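Local coordinates for DUF574 domain-containing protein (Thermobifida fusca, PDB 2QE6) that binds S-adenosylmethionine and probably acts as a methyltransferase, with an acceptor substrate that is not known, at residues Arg25-Leu30 with Glu60-Leu65; Glu235-Gly240 with Leu246-Glu251; Val97-Asn102 with Pro128-Phe133. The protein carries 1 engineered substitution. All coordinates share one frame; numbering follows the deposited sequence.

Contact 1 (Arg25-Leu30 with Glu60-Leu65); sequences RVYDAL and ENRKVL. Engineered in segment 25-30: Val26 (natural residue Ala). With SAM (S-adenosylmethionine), chain F.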
loop_
_atom_site.group_PDB
_atom_site.type_symbol
_atom_site.label_atom_id
_atom_site.label_comp_id
_atom_site.label_asym_id
_atom_site.label_seq_id
_atom_site.Cartn_x
_atom_site.Cartn_y
_atom_site.Cartn_z
ATOM N N ARG A 25 9.182 -8.126 -3.433
ATOM C CA ARG A 25 10.083 -9.065 -2.786
ATOM C C ARG A 25 11.033 -8.441 -1.810
ATOM O O ARG A 25 11.310 -9.006 -0.753
ATOM C CB ARG A 25 10.850 -9.870 -3.827
ATOM C CG ARG A 25 9.940 -10.734 -4.657
ATOM C CD ARG A 25 10.639 -11.198 -5.929
ATOM N NE ARG A 25 9.685 -11.440 -7.014
ATOM C CZ ARG A 25 10.029 -11.827 -8.234
ATOM N NH1 ARG A 25 11.311 -12.000 -8.554
ATOM N NH2 ARG A 25 9.082 -12.042 -9.142
ATOM N N VAL A 26 11.553 -7.258 -2.128
ATOM C CA VAL A 26 12.354 -6.554 -1.184
ATOM C C VAL A 26 11.605 -6.126 0.105
ATOM O O VAL A 26 12.091 -6.301 1.248
ATOM C CB VAL A 26 12.994 -5.356 -1.858
ATOM C CG1 VAL A 26 13.754 -4.565 -0.814
ATOM C CG2 VAL A 26 13.973 -5.848 -3.002
ATOM N N TYR A 27 10.392 -5.635 -0.061
ATOM C CA TYR A 27 9.530 -5.265 1.066
ATOM C C TYR A 27 9.216 -6.518 1.857
ATOM O O TYR A 27 9.279 -6.517 3.065
ATOM C CB TYR A 27 8.278 -4.620 0.519
ATOM C CG TYR A 27 7.333 -4.084 1.519
ATOM C CD1 TYR A 27 7.556 -2.881 2.140
ATOM C CD2 TYR A 27 6.170 -4.761 1.813
ATOM C CE1 TYR A 27 6.632 -2.358 3.091
ATOM C CE2 TYR A 27 5.244 -4.255 2.747
ATOM C CZ TYR A 27 5.490 -3.045 3.378
ATOM O OH TYR A 27 4.590 -2.522 4.288
ATOM N N ASP A 28 8.955 -7.619 1.173
ATOM C CA ASP A 28 8.735 -8.899 1.852
ATOM C C ASP A 28 9.967 -9.295 2.717
ATOM O O ASP A 28 9.852 -9.710 3.858
ATOM C CB ASP A 28 8.509 -9.972 0.816
ATOM C CG ASP A 28 8.089 -11.258 1.443
ATOM O OD1 ASP A 28 6.992 -11.221 2.026
ATOM O OD2 ASP A 28 8.870 -12.239 1.398
ATOM N N ALA A 29 11.149 -9.177 2.133
ATOM C CA ALA A 29 12.406 -9.416 2.827
ATOM C C ALA A 29 12.511 -8.487 4.063
ATOM O O ALA A 29 12.856 -8.935 5.142
ATOM C CB ALA A 29 13.590 -9.202 1.845
ATOM N N LEU A 30 12.209 -7.198 3.914
ATOM C CA LEU A 30 12.212 -6.273 5.055
ATOM C C LEU A 30 11.319 -6.721 6.203
ATOM O O LEU A 30 11.690 -6.538 7.355
ATOM C CB LEU A 30 11.809 -4.871 4.653
ATOM C CG LEU A 30 12.857 -4.115 3.857
ATOM C CD1 LEU A 30 12.298 -2.761 3.406
ATOM C CD2 LEU A 30 14.169 -3.929 4.672
ATOM N N GLU A 60 5.790 -0.453 10.710
ATOM C CA GLU A 60 4.813 0.565 11.028
ATOM C C GLU A 60 3.810 0.756 9.890
ATOM O O GLU A 60 2.665 1.078 10.142
ATOM C CB GLU A 60 5.479 1.903 11.338
ATOM C CG GLU A 60 6.219 1.914 12.672
ATOM C CD GLU A 60 5.366 1.544 13.875
ATOM O OE1 GLU A 60 4.126 1.775 13.878
ATOM O OE2 GLU A 60 5.968 1.034 14.848
ATOM N N ASN A 61 4.249 0.578 8.650
ATOM C CA ASN A 61 3.351 0.683 7.497
ATOM C C ASN A 61 2.331 -0.452 7.497
ATOM O O ASN A 61 1.135 -0.229 7.281
ATOM C CB ASN A 61 4.173 0.714 6.206
ATOM C CG ASN A 61 3.353 1.049 5.020
ATOM O OD1 ASN A 61 2.736 2.109 4.944
ATOM N ND2 ASN A 61 3.353 0.155 4.062
ATOM N N ARG A 62 2.782 -1.661 7.806
ATOM C CA ARG A 62 1.831 -2.768 7.972
ATOM C C ARG A 62 0.867 -2.553 9.121
ATOM O O ARG A 62 -0.298 -2.842 8.976
ATOM C CB ARG A 62 2.547 -4.102 8.151
ATOM C CG ARG A 62 3.353 -4.475 6.919
ATOM C CD ARG A 62 2.507 -4.431 5.655
ATOM N NE ARG A 62 1.378 -5.365 5.761
ATOM C CZ ARG A 62 0.641 -5.796 4.740
ATOM N NH1 ARG A 62 0.882 -5.378 3.506
ATOM N NH2 ARG A 62 -0.347 -6.666 4.969
ATOM N N LYS A 63 1.351 -2.071 10.255
ATOM C CA LYS A 63 0.482 -1.764 11.381
ATOM C C LYS A 63 -0.551 -0.660 11.038
ATOM O O LYS A 63 -1.681 -0.752 11.452
ATOM C CB LYS A 63 1.302 -1.350 12.615
ATOM C CG LYS A 63 2.113 -2.463 13.334
ATOM C CD LYS A 63 2.981 -1.783 14.397
ATOM C CE LYS A 63 3.614 -2.691 15.396
ATOM N NZ LYS A 63 4.562 -1.842 16.224
ATOM N N VAL A 64 -0.182 0.395 10.303
ATOM C CA VAL A 64 -1.191 1.398 9.938
ATOM C C VAL A 64 -2.162 0.866 8.896
ATOM O O VAL A 64 -3.315 1.286 8.860
ATOM C CB VAL A 64 -0.571 2.758 9.441
ATOM C CG1 VAL A 64 -0.041 2.653 8.061
ATOM C CG2 VAL A 64 -1.589 3.870 9.543
ATOM N N LEU A 65 -1.706 -0.047 8.044
ATOM C CA LEU A 65 -2.589 -0.707 7.094
ATOM C C LEU A 65 -3.709 -1.391 7.868
ATOM O O LEU A 65 -4.882 -1.239 7.545
ATOM C CB LEU A 65 -1.842 -1.737 6.237
ATOM C CG LEU A 65 -2.616 -2.577 5.199
ATOM C CD1 LEU A 65 -1.593 -3.024 4.163
ATOM C CD2 LEU A 65 -3.360 -3.778 5.823
HETATM N N SAM F . 0.739 -2.116 -0.207
HETATM C CA SAM F . 1.658 -3.023 0.588
HETATM C C SAM F . 1.937 -2.394 1.935
HETATM O O SAM F . 2.217 -3.097 2.900
HETATM O OXT SAM F . 1.914 -1.163 2.064
HETATM C CB SAM F . 3.029 -3.328 -0.046
HETATM C CG SAM F . 3.969 -2.126 -0.233
HETATM S SD SAM F . 5.501 -2.453 -1.166
HETATM C CE SAM F . 5.185 -4.211 -1.453
HETATM C "C5'" SAM F . 4.902 -1.822 -2.747
HETATM C "C4'" SAM F . 4.080 -2.707 -3.694
HETATM O "O4'" SAM F . 3.545 -1.903 -4.750
HETATM C "C3'" SAM F . 4.895 -3.811 -4.387
HETATM O "O3'" SAM F . 4.282 -5.079 -4.228
HETATM C "C2'" SAM F . 4.998 -3.416 -5.852
HETATM O "O2'" SAM F . 5.180 -4.509 -6.760
HETATM C "C1'" SAM F . 3.707 -2.614 -5.987
HETATM N N9 SAM F . 3.804 -1.681 -7.110
HETATM C C8 SAM F . 4.671 -0.604 -7.290
HETATM N N7 SAM F . 4.385 -0.017 -8.482
HETATM C C5 SAM F . 3.338 -0.701 -9.043
HETATM C C6 SAM F . 2.635 -0.509 -10.241
HETATM N N6 SAM F . 3.004 0.496 -11.083
HETATM N N1 SAM F . 1.599 -1.383 -10.521
HETATM C C2 SAM F . 1.240 -2.430 -9.647
HETATM N N3 SAM F . 1.946 -2.624 -8.463
HETATM C C4 SAM F . 2.968 -1.751 -8.182
#
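The S-adenosylmethionine pocket of this putative methyltransferase of Rossmann-like fold holds the methionine end of its ligand where Tyr27, on helix 23-30, meets Asn61 and Arg62 of helix 54-75. The two backbones stay well apart, and the gap is bridged by side chains. Tyr27 has CG anti to its backbone nitrogen (chi1 -175°), which sends the ring across to helix 54-75. Asn61 ND2 donates to Tyr27 OH at 3.0 Å, nearly straight at 170° and within the amide plane, with ring and amide almost perpendicular. The same ND2 makes a weak, more bent bond to SAM OXT at 2.8 Å, while Asn61 OD1 is taken by Thr195, which should fix the rotation of the amide. Tyr27 OH in turn gives a weak bond to SAM O at 2.8 Å. Above one face of the ring sits the sulfonium, SAM SD lying 3.6 Å over the plane of Tyr27 and offset toward the rim. Without the ring and hydroxyl, as with an alanine here, the sulfonium would probably lose its aromatic cover and Asn61 ND2 the oxygen it donates to. Arg62 bends at chi2 and chi3, bringing CD up to the edge of the tyrosine ring; its NH2 binds Gln92 O and Leu65 CD1 lies over one guanidinium face. From there Arg62 NH1 donates to SAM O at 2.7 Å.

Contact 2 (Glu235-Gly240 with Leu246-Glu251); sequences ELVEPG and LWRPDE
Arg248 holds Glu238 by hydrogen bonds to its backbone: NE at 2.7 Å and NH2 at 2.9 Å both donate to Glu238 O, a side-on grip on a single acceptor that lies close to the guanidinium plane. This carbonyl belongs to the cis peptide bond between Glu238 and Pro239, in a type VI turn that interrupts strand 235-243 and is closed by Gly240 N bonding to Val237 O. At the backbone angles of Gly240 a side chain would run into the preceding carbonyl oxygen. A water adds a second polar link: it accepts from Trp247 NE1 at 3.0 Å, in the plane of the indole, and lies within hydrogen-bonding distance of Val237 O and Gly240 O. The apolar contacts centre on the indole. Pro239 CD stands over the face of the five-membered ring of Trp247, a CH-pi contact 3.9 Å from the centroid, while Val237 CG2 comes to the indole edge at CZ2, 4.0 Å away. Arg248 also makes a cation-pi contact with Phe71 of helix 54-75. The chemistry thus pairs a cationic side chain with main-chain oxygen instead of a carboxylate across this contact, so it probably depends more on the shape of the turn than on the side chain of Glu238.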
loop_
_atom_site.group_PDB
_atom_site.type_symbol
_atom_site.label_atom_id
_atom_site.label_comp_id
_atom_site.label_asym_id
_atom_site.label_seq_id
_atom_site.Cartn_x
_atom_site.Cartn_y
_atom_site.Cartn_z
ATOM N N GLU A 235 -12.122 14.772 1.863
ATOM C CA GLU A 235 -12.000 15.361 3.191
ATOM C C GLU A 235 -11.197 14.416 4.099
ATOM O O GLU A 235 -11.651 13.316 4.389
ATOM C CB GLU A 235 -13.385 15.607 3.770
ATOM C CG GLU A 235 -13.396 16.178 5.159
ATOM C CD GLU A 235 -14.784 16.443 5.640
ATOM O OE1 GLU A 235 -15.472 15.482 6.067
ATOM O OE2 GLU A 235 -15.178 17.616 5.568
ATOM N N LEU A 236 -10.017 14.848 4.547
ATOM C CA LEU A 236 -9.132 13.980 5.337
ATOM C C LEU A 236 -9.795 13.666 6.657
ATOM O O LEU A 236 -10.328 14.562 7.316
ATOM C CB LEU A 236 -7.778 14.633 5.585
ATOM C CG LEU A 236 -6.803 14.738 4.391
ATOM C CD1 LEU A 236 -5.702 15.714 4.777
ATOM C CD2 LEU A 236 -6.255 13.365 4.017
ATOM N N VAL A 237 -9.801 12.401 7.048
ATOM C CA VAL A 237 -10.327 12.045 8.358
ATOM C C VAL A 237 -9.195 12.315 9.365
ATOM O O VAL A 237 -8.026 12.247 9.015
ATOM C CB VAL A 237 -10.843 10.563 8.439
ATOM C CG1 VAL A 237 -11.628 10.178 7.183
ATOM C CG2 VAL A 237 -9.717 9.610 8.657
ATOM N N GLU A 238 -9.567 12.649 10.602
ATOM C CA GLU A 238 -8.620 12.872 11.670
ATOM C C GLU A 238 -7.745 11.630 11.864
ATOM O O GLU A 238 -8.255 10.488 11.814
ATOM C CB GLU A 238 -9.340 13.205 12.991
ATOM C CG GLU A 238 -10.002 14.588 13.080
ATOM C CD GLU A 238 -9.018 15.759 13.164
ATOM O OE1 GLU A 238 -7.795 15.552 13.413
ATOM O OE2 GLU A 238 -9.492 16.909 12.989
ATOM N N PRO A 239 -6.437 11.838 12.115
ATOM C CA PRO A 239 -5.699 13.119 12.293
ATOM C C PRO A 239 -5.091 13.816 11.076
ATOM O O PRO A 239 -4.212 14.675 11.250
ATOM C CB PRO A 239 -4.570 12.699 13.231
ATOM C CG PRO A 239 -4.225 11.296 12.700
ATOM C CD PRO A 239 -5.558 10.677 12.363
ATOM N N GLY A 240 -5.555 13.498 9.864
ATOM C CA GLY A 240 -4.959 14.050 8.634
ATOM C C GLY A 240 -3.797 13.202 8.127
ATOM O O GLY A 240 -3.783 11.998 8.333
ATOM N N LEU A 246 1.603 7.582 14.110
ATOM C CA LEU A 246 0.736 8.582 14.722
ATOM C C LEU A 246 -0.706 8.515 14.189
ATOM O O LEU A 246 -1.586 9.226 14.678
ATOM C CB LEU A 246 1.321 9.994 14.477
ATOM C CG LEU A 246 2.703 10.319 15.050
ATOM C CD1 LEU A 246 3.115 11.792 14.780
ATOM C CD2 LEU A 246 2.778 10.035 16.545
ATOM N N TRP A 247 -0.967 7.659 13.203
ATOM C CA TRP A 247 -2.312 7.598 12.624
ATOM C C TRP A 247 -3.200 6.692 13.460
ATOM O O TRP A 247 -3.050 5.487 13.405
ATOM C CB TRP A 247 -2.303 7.157 11.143
ATOM C CG TRP A 247 -3.645 7.438 10.469
ATOM C CD1 TRP A 247 -3.973 8.545 9.771
ATOM C CD2 TRP A 247 -4.818 6.603 10.473
ATOM N NE1 TRP A 247 -5.271 8.464 9.338
ATOM C CE2 TRP A 247 -5.819 7.288 9.762
ATOM C CE3 TRP A 247 -5.122 5.375 11.029
ATOM C CZ2 TRP A 247 -7.094 6.776 9.588
ATOM C CZ3 TRP A 247 -6.403 4.861 10.856
ATOM C CH2 TRP A 247 -7.361 5.555 10.137
ATOM N N ARG A 248 -4.118 7.302 14.220
ATOM C CA ARG A 248 -5.002 6.580 15.123
ATOM C C ARG A 248 -4.348 5.395 15.779
ATOM O O ARG A 248 -4.753 4.257 15.559
ATOM C CB ARG A 248 -6.268 6.120 14.370
ATOM C CG ARG A 248 -7.014 7.282 13.721
ATOM C CD ARG A 248 -8.455 6.944 13.420
ATOM N NE ARG A 248 -9.106 8.080 12.776
ATOM C CZ ARG A 248 -10.415 8.284 12.772
ATOM N NH1 ARG A 248 -11.232 7.407 13.350
ATOM N NH2 ARG A 248 -10.906 9.356 12.172
ATOM N N PRO A 249 -3.365 5.648 16.643
ATOM C CA PRO A 249 -2.628 4.568 17.278
ATOM C C PRO A 249 -3.498 3.788 18.252
ATOM O O PRO A 249 -4.419 4.356 18.828
ATOM C CB PRO A 249 -1.492 5.281 18.022
ATOM C CG PRO A 249 -1.825 6.668 18.059
ATOM C CD PRO A 249 -2.922 6.969 17.086
ATOM N N ASP A 250 -3.244 2.500 18.408
ATOM C CA ASP A 250 -4.000 1.716 19.392
ATOM C C ASP A 250 -3.056 1.168 20.471
ATOM O O ASP A 250 -3.213 0.066 20.983
ATOM C CB ASP A 250 -4.911 0.645 18.727
ATOM C CG ASP A 250 -4.182 -0.290 17.781
ATOM O OD1 ASP A 250 -2.958 -0.476 17.896
ATOM O OD2 ASP A 250 -4.858 -0.869 16.915
ATOM N N GLU A 251 -2.126 2.025 20.866
ATOM C CA GLU A 251 -0.892 1.636 21.543
ATOM C C GLU A 251 -0.210 2.986 21.782
ATOM O O GLU A 251 -0.312 3.877 20.938
ATOM C CB GLU A 251 -0.114 0.678 20.618
ATOM C CG GLU A 251 1.409 0.534 20.752
ATOM C CD GLU A 251 1.996 -0.323 19.596
ATOM O OE1 GLU A 251 1.483 -1.449 19.365
ATOM O OE2 GLU A 251 2.949 0.129 18.906
HETATM O O HOH W 1 -6.179 10.784 7.732
#

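Contact 3 (Val97-Asn102 with Pro128-Phe133); sequences VAQSVN and PNTAVF
Gln99 reaches toward Thr130 with CG anti to its own carbonyl carbon (chi1 -63°) and the chain extended beyond it (chi2 -176°), carrying the amide well clear of its helix. Thr130 turns its OG1 to meet it, and the two side chains approach at a slant. Between Gln99 NE2 and Thr130 OG1 the distance is 3.4 Å, and two bridges accompany that approach. One is a water that accepts from Gln99 NE2 at 2.7 Å and donates to Thr130 OG1 at 2.8 Å. The other is Asp127, whose OD2 is hydrogen-bonded to both groups, while its OD1 takes the backbone N of Asn129 in an Asx turn leading into the strand. In the Rossmann-like fold, helix 94-101 makes the beta-alpha-beta crossover between parallel strands 80-84 and 106-111, and strand 130-134 is the outermost one beside 106-111; Gln99 lies near the C-terminal end of that helix and Thr130 at the start of the strand. Thr130 is buried, packing on Leu124 of helix 114-124 and on Tyr109 of the neighbouring strand.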
loop_
_atom_site.group_PDB
_atom_site.type_symbol
_atom_site.label_atom_id
_atom_site.label_comp_id
_atom_site.label_asym_id
_atom_site.label_seq_id
_atom_site.Cartn_x
_atom_site.Cartn_y
_atom_site.Cartn_z
ATOM N N VAL A 97 -8.149 -8.496 7.843
ATOM C CA VAL A 97 -8.595 -7.395 8.681
ATOM C C VAL A 97 -10.050 -7.017 8.370
ATOM O O VAL A 97 -10.877 -6.938 9.276
ATOM C CB VAL A 97 -7.691 -6.158 8.473
ATOM C CG1 VAL A 97 -8.026 -5.119 9.512
ATOM C CG2 VAL A 97 -6.244 -6.595 8.600
ATOM N N ALA A 98 -10.365 -6.819 7.086
ATOM C CA ALA A 98 -11.713 -6.381 6.684
ATOM C C ALA A 98 -12.752 -7.386 7.135
ATOM O O ALA A 98 -13.786 -7.017 7.696
ATOM C CB ALA A 98 -11.793 -6.165 5.168
ATOM N N GLN A 99 -12.474 -8.670 6.918
ATOM C CA GLN A 99 -13.466 -9.699 7.278
ATOM C C GLN A 99 -13.611 -9.911 8.786
ATOM O O GLN A 99 -14.669 -10.375 9.242
ATOM C CB GLN A 99 -13.153 -11.027 6.592
ATOM C CG GLN A 99 -13.219 -10.979 5.038
ATOM C CD GLN A 99 -12.990 -12.327 4.439
ATOM O OE1 GLN A 99 -13.232 -13.341 5.094
ATOM N NE2 GLN A 99 -12.549 -12.374 3.202
ATOM N N SER A 100 -12.578 -9.566 9.560
ATOM C CA SER A 100 -12.650 -9.639 11.038
ATOM C C SER A 100 -13.674 -8.673 11.623
ATOM O O SER A 100 -14.282 -8.982 12.637
ATOM C CB SER A 100 -11.271 -9.389 11.703
ATOM O OG SER A 100 -10.869 -8.026 11.637
ATOM N N VAL A 101 -13.861 -7.512 10.990
ATOM C CA VAL A 101 -14.851 -6.536 11.452
ATOM C C VAL A 101 -16.146 -6.569 10.629
ATOM O O VAL A 101 -17.170 -6.091 11.089
ATOM C CB VAL A 101 -14.288 -5.077 11.501
ATOM C CG1 VAL A 101 -13.114 -4.998 12.450
ATOM C CG2 VAL A 101 -13.876 -4.582 10.153
ATOM N N ASN A 102 -16.100 -7.127 9.423
ATOM C CA ASN A 102 -17.214 -7.029 8.469
ATOM C C ASN A 102 -17.176 -8.257 7.581
ATOM O O ASN A 102 -16.510 -8.252 6.540
ATOM C CB ASN A 102 -17.041 -5.744 7.643
ATOM C CG ASN A 102 -18.141 -5.516 6.601
ATOM O OD1 ASN A 102 -19.039 -6.345 6.393
ATOM N ND2 ASN A 102 -18.060 -4.347 5.936
ATOM N N PRO A 128 -14.760 -16.466 -1.940
ATOM C CA PRO A 128 -15.479 -15.863 -3.045
ATOM C C PRO A 128 -15.487 -14.347 -2.978
ATOM O O PRO A 128 -15.834 -13.723 -3.968
ATOM C CB PRO A 128 -16.901 -16.401 -2.874
ATOM C CG PRO A 128 -17.039 -16.678 -1.435
ATOM C CD PRO A 128 -15.675 -17.077 -0.955
ATOM N N ASN A 129 -15.137 -13.767 -1.830
ATOM C CA ASN A 129 -15.132 -12.287 -1.677
ATOM C C ASN A 129 -13.794 -11.652 -1.789
ATOM O O ASN A 129 -13.644 -10.464 -1.474
ATOM C CB ASN A 129 -15.752 -11.880 -0.353
ATOM C CG ASN A 129 -17.215 -12.304 -0.251
ATOM O OD1 ASN A 129 -17.764 -12.363 0.832
ATOM N ND2 ASN A 129 -17.833 -12.624 -1.384
ATOM N N THR A 130 -12.806 -12.415 -2.241
ATOM C CA THR A 130 -11.455 -11.871 -2.346
ATOM C C THR A 130 -10.851 -12.357 -3.654
ATOM O O THR A 130 -10.979 -13.519 -4.007
ATOM C CB THR A 130 -10.602 -12.289 -1.122
ATOM O OG1 THR A 130 -11.325 -12.015 0.090
ATOM C CG2 THR A 130 -9.306 -11.550 -1.083
ATOM N N ALA A 131 -10.243 -11.459 -4.403
ATOM C CA ALA A 131 -9.673 -11.783 -5.706
ATOM C C ALA A 131 -8.326 -11.072 -5.817
ATOM O O ALA A 131 -8.082 -10.122 -5.078
ATOM C CB ALA A 131 -10.612 -11.324 -6.826
ATOM N N VAL A 132 -7.455 -11.582 -6.687
ATOM C CA VAL A 132 -6.127 -11.021 -6.911
ATOM C C VAL A 132 -5.811 -11.027 -8.402
ATOM O O VAL A 132 -6.172 -11.944 -9.100
ATOM C CB VAL A 132 -5.023 -11.782 -6.108
ATOM C CG1 VAL A 132 -4.923 -13.230 -6.510
ATOM C CG2 VAL A 132 -3.647 -11.064 -6.235
ATOM N N PHE A 133 -5.153 -9.992 -8.902
ATOM C CA PHE A 133 -4.645 -10.060 -10.261
ATOM C C PHE A 133 -3.429 -9.181 -10.487
ATOM O O PHE A 133 -3.120 -8.273 -9.694
ATOM C CB PHE A 133 -5.763 -9.816 -11.301
ATOM C CG PHE A 133 -6.315 -8.410 -11.335
ATOM C CD1 PHE A 133 -7.378 -8.036 -10.514
ATOM C CD2 PHE A 133 -5.819 -7.478 -12.249
ATOM C CE1 PHE A 133 -7.915 -6.734 -10.581
ATOM C CE2 PHE A 133 -6.355 -6.190 -12.338
ATOM C CZ PHE A 133 -7.401 -5.817 -11.496
HETATM O O HOH W 2 -12.635 -10.175 1.719
#

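How the contacts relate
Along the chain contact 1 closes first, then contact 3, then contact 2. Contact 1 lies about 19 Å, centre to centre, from each of the others, which are about 23 Å apart. Helix 54-75 connects all three: it carries half of contact 1, its Val64 packs against Trp247 of contact 2, and its Val66 and Val69 receive Val97 from contact 3. Contacts 2 and 3 involve the two outermost strands, 235-243 and 130-134, of the seven-stranded sheet, whose order 3-2-1-4-5-7-6 marks a class I methyltransferase. Of the three, only contact 1 touches the bound S-adenosylmethionine, whose site also takes in Asp111, Asp136 and Val137, while the other two lie at opposite edges of the sheet.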